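PDB 4J25: Fe2OG dioxygenase domain-containing protein from Pseudomonas putida, which probably catalyses prolyl hydroxylation as an iron- and 2-oxoglutarate-dependent dioxygenase of the double-stranded beta-helix (jellyroll) fold. Local coordinates for residues W44-H49 with H186-V191. Residues are numbered along the deposited sequence; the frame is centred on the assembly and turned at random.
Sequences WSQQAH and HDVEPV
Gln46 and His186 meet across the two sheets of the jellyroll, where edge strand 44-47 of the five-stranded sheet faces edge strand 185-188 of the smaller one. The short strand axes pass 10.5 Å apart in this worked example of two sheets in contact through side chains where their outermost strands come near each other. Gln46 reaches about halfway, to meet the ends of Val188 and His186. From CB, its CG lies anti to the backbone N (chi1 177°) and the chain stays fully extended, which carries the amide toward the opposite strand. There the amide carbon CD faces both methyls of Val188 end-on, about equally far from each, OE1 lies 3.9 Å from Val188 CG1, and NE2 sits 3.4 Å from Val188 CG2. The same NE2 donates a weak, bent hydrogen bond to His186 NE2 (3.1 Å, 131° at the hydrogen), approaching at the imidazole edge close to the ring plane. Trp44 comes beside this pair, its CH2 packing 3.4 Å from His186 CD2; the two rings meet obliquely, with planes 40° apart. An alanine in place of His186 would probably deprive Gln46 NE2 of its acceptor and leave the outer end of the Trp44 indole without its imidazole neighbour. Val188 also stands behind the N-oxalylglycine pocket, in contact with its lining residue Tyr163, and its side chain lies about 7 Å from the bound ligand. With Gln46 NE2 as donor, the weak bond would suit an imidazole whose NE2 carries no proton, probably the neutral form with its proton on ND1.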
ATOM      1  N   TRP A  44      -5.206   2.406 -11.071  1.00 15.39           N
ATOM      2  CA  TRP A  44      -4.951   2.744  -9.669  1.00 15.98           C
ATOM      3  C   TRP A  44      -6.241   2.991  -8.915  1.00 17.21           C
ATOM      4  O   TRP A  44      -7.283   3.219  -9.517  1.00 17.90           O
ATOM      5  CB  TRP A  44      -4.039   3.974  -9.556  1.00 14.78           C
ATOM      6  CG  TRP A  44      -4.673   5.250 -10.002  1.00 17.11           C
ATOM      7  CD1 TRP A  44      -4.888   5.660 -11.300  1.00 17.67           C
ATOM      8  CD2 TRP A  44      -5.185   6.296  -9.165  1.00 17.38           C
ATOM      9  NE1 TRP A  44      -5.496   6.887 -11.309  1.00 17.10           N
ATOM     10  CE2 TRP A  44      -5.684   7.305 -10.019  1.00 17.71           C
ATOM     11  CE3 TRP A  44      -5.266   6.479  -7.781  1.00 17.93           C
ATOM     12  CZ2 TRP A  44      -6.259   8.479  -9.534  1.00 18.81           C
ATOM     13  CZ3 TRP A  44      -5.827   7.663  -7.292  1.00 18.38           C
ATOM     14  CH2 TRP A  44      -6.319   8.643  -8.167  1.00 20.56           C
ATOM     15  N   SER A  45      -6.162   2.955  -7.583  1.00 15.31           N
ATOM     16  CA  SER A  45      -7.327   3.172  -6.754  1.00 16.12           C
ATOM     17  C   SER A  45      -6.871   3.774  -5.427  1.00 15.96           C
ATOM     18  O   SER A  45      -5.767   3.503  -4.953  1.00 15.49           O
ATOM     19  CB  SER A  45      -8.056   1.859  -6.510  1.00 16.20           C
ATOM     20  OG  SER A  45      -9.312   2.066  -5.894  1.00 17.15           O
ATOM     21  N   GLN A  46      -7.714   4.621  -4.866  1.00 17.97           N
ATOM     22  CA  GLN A  46      -7.471   5.199  -3.548  1.00 18.65           C
ATOM     23  C   GLN A  46      -8.728   5.075  -2.693  1.00 20.56           C
ATOM     24  O   GLN A  46      -9.824   5.395  -3.144  1.00 22.90           O
ATOM     25  CB  GLN A  46      -7.047   6.652  -3.687  1.00 18.94           C
ATOM     26  CG  GLN A  46      -6.827   7.381  -2.336  1.00 22.64           C
ATOM     27  CD  GLN A  46      -6.407   8.834  -2.504  1.00 24.40           C
ATOM     28  OE1 GLN A  46      -6.529   9.631  -1.587  1.00 25.67           O
ATOM     29  NE2 GLN A  46      -5.890   9.179  -3.668  1.00 25.13           N
ATOM     30  N   GLN A  47      -8.568   4.603  -1.455  1.00 20.26           N
ATOM     31  CA  GLN A  47      -9.698   4.369  -0.566  1.00 20.56           C
ATOM     32  C   GLN A  47      -9.427   5.001   0.778  1.00 20.53           C
ATOM     33  O   GLN A  47      -8.459   4.640   1.438  1.00 20.41           O
ATOM     34  CB  GLN A  47      -9.909   2.876  -0.341  1.00 22.60           C
ATOM     35  CG  GLN A  47     -10.131   2.103  -1.612  1.00 23.88           C
ATOM     36  CD  GLN A  47     -11.425   2.481  -2.266  1.00 25.89           C
ATOM     37  OE1 GLN A  47     -12.415   2.758  -1.588  1.00 28.47           O
ATOM     38  NE2 GLN A  47     -11.428   2.525  -3.587  1.00 25.33           N
ATOM     39  N   ALA A  48     -10.279   5.929   1.194  1.00 21.27           N
ATOM     40  CA  ALA A  48     -10.143   6.525   2.517  1.00 22.06           C
ATOM     41  C   ALA A  48     -10.763   5.575   3.534  1.00 23.27           C
ATOM     42  O   ALA A  48     -11.672   4.813   3.206  1.00 21.92           O
ATOM     43  CB  ALA A  48     -10.833   7.895   2.566  1.00 22.86           C
ATOM     44  N   HIS A  49     -10.275   5.627   4.771  1.00 25.34           N
ATOM     45  CA  HIS A  49     -10.825   4.804   5.841  1.00 24.07           C
ATOM     46  C   HIS A  49     -10.954   3.334   5.436  1.00 23.67           C
ATOM     47  O   HIS A  49     -12.001   2.709   5.625  1.00 23.51           O
ATOM     48  CB  HIS A  49     -12.174   5.373   6.261  1.00 26.52           C
ATOM     49  CG  HIS A  49     -12.112   6.825   6.618  1.00 30.21           C
ATOM     50  ND1 HIS A  49     -11.232   7.320   7.559  1.00 31.93           N
ATOM     51  CD2 HIS A  49     -12.797   7.893   6.147  1.00 32.67           C
ATOM     52  CE1 HIS A  49     -11.395   8.627   7.668  1.00 33.32           C
ATOM     53  NE2 HIS A  49     -12.337   8.999   6.821  1.00 33.97           N
ATOM     54  N   HIS A 186      -1.175  13.174  -9.629  1.00 20.98           N
ATOM     55  CA  HIS A 186      -2.076  13.141  -8.470  1.00 20.54           C
ATOM     56  C   HIS A 186      -1.289  12.936  -7.179  1.00 20.62           C
ATOM     57  O   HIS A 186      -0.570  11.944  -7.055  1.00 19.96           O
ATOM     58  CB  HIS A 186      -3.089  12.000  -8.620  1.00 21.34           C
ATOM     59  CG  HIS A 186      -4.068  11.898  -7.488  1.00 21.23           C
ATOM     60  ND1 HIS A 186      -4.914  12.929  -7.148  1.00 23.40           N
ATOM     61  CD2 HIS A 186      -4.336  10.893  -6.617  1.00 22.36           C
ATOM     62  CE1 HIS A 186      -5.662  12.573  -6.123  1.00 23.25           C
ATOM     63  NE2 HIS A 186      -5.332  11.339  -5.782  1.00 24.68           N
ATOM     64  N   ASP A 187      -1.422  13.873  -6.232  1.00 20.06           N
ATOM     65  CA  ASP A 187      -0.825  13.744  -4.915  1.00 21.25           C
ATOM     66  C   ASP A 187      -1.762  12.997  -3.959  1.00 22.12           C
ATOM     67  O   ASP A 187      -2.959  13.255  -3.923  1.00 22.32           O
ATOM     68  CB  ASP A 187      -0.514  15.126  -4.330  1.00 23.82           C
ATOM     69  CG  ASP A 187       0.655  15.794  -5.018  1.00 25.61           C
ATOM     70  OD1 ASP A 187       1.184  15.194  -5.970  1.00 25.21           O
ATOM     71  OD2 ASP A 187       1.050  16.912  -4.620  1.00 26.25           O
ATOM     72  N   VAL A 188      -1.201  12.082  -3.176  1.00 21.82           N
ATOM     73  CA  VAL A 188      -1.913  11.504  -2.050  1.00 22.16           C
ATOM     74  C   VAL A 188      -1.269  11.931  -0.731  1.00 21.56           C
ATOM     75  O   VAL A 188      -0.080  11.700  -0.515  1.00 21.24           O
ATOM     76  CB  VAL A 188      -1.899   9.962  -2.130  1.00 20.83           C
ATOM     77  CG1 VAL A 188      -2.675   9.360  -0.945  1.00 20.56           C
ATOM     78  CG2 VAL A 188      -2.508   9.510  -3.418  1.00 21.26           C
ATOM     79  N   GLU A 189      -2.039  12.553   0.155  1.00 21.66           N
ATOM     80  CA  GLU A 189      -1.550  12.839   1.499  1.00 22.22           C
ATOM     81  C   GLU A 189      -1.587  11.548   2.304  1.00 17.88           C
ATOM     82  O   GLU A 189      -2.570  10.826   2.260  1.00 17.42           O
ATOM     83  CB  GLU A 189      -2.377  13.921   2.215  1.00 25.49           C
ATOM     84  CG  GLU A 189      -2.241  15.300   1.598  1.00 30.12           C
ATOM     85  CD  GLU A 189      -2.808  16.413   2.468  1.00 35.86           C
ATOM     86  OE1 GLU A 189      -2.935  16.219   3.701  1.00 38.37           O
ATOM     87  OE2 GLU A 189      -3.124  17.490   1.907  1.00 37.84           O
ATOM     88  N   PRO A 190      -0.510  11.260   3.033  1.00 17.74           N
ATOM     89  CA  PRO A 190      -0.366  10.006   3.789  1.00 18.30           C
ATOM     90  C   PRO A 190      -1.180  10.018   5.087  1.00 17.80           C
ATOM     91  O   PRO A 190      -0.642   9.861   6.180  1.00 17.98           O
ATOM     92  CB  PRO A 190       1.127   9.965   4.070  1.00 18.58           C
ATOM     93  CG  PRO A 190       1.478  11.436   4.249  1.00 20.84           C
ATOM     94  CD  PRO A 190       0.640  12.161   3.233  1.00 18.16           C
ATOM     95  N   VAL A 191      -2.489  10.177   4.927  1.00 19.31           N
ATOM     96  CA  VAL A 191      -3.452  10.307   6.015  1.00 23.51           C
ATOM     97  C   VAL A 191      -3.871   8.942   6.568  1.00 23.69           C
ATOM     98  O   VAL A 191      -4.081   7.991   5.820  1.00 22.46           O
ATOM     99  CB  VAL A 191      -4.688  11.047   5.484  1.00 26.38           C
ATOM    100  CG1 VAL A 191      -5.870  10.936   6.436  1.00 29.70           C
ATOM    101  CG2 VAL A 191      -4.333  12.501   5.230  1.00 27.62           C
TER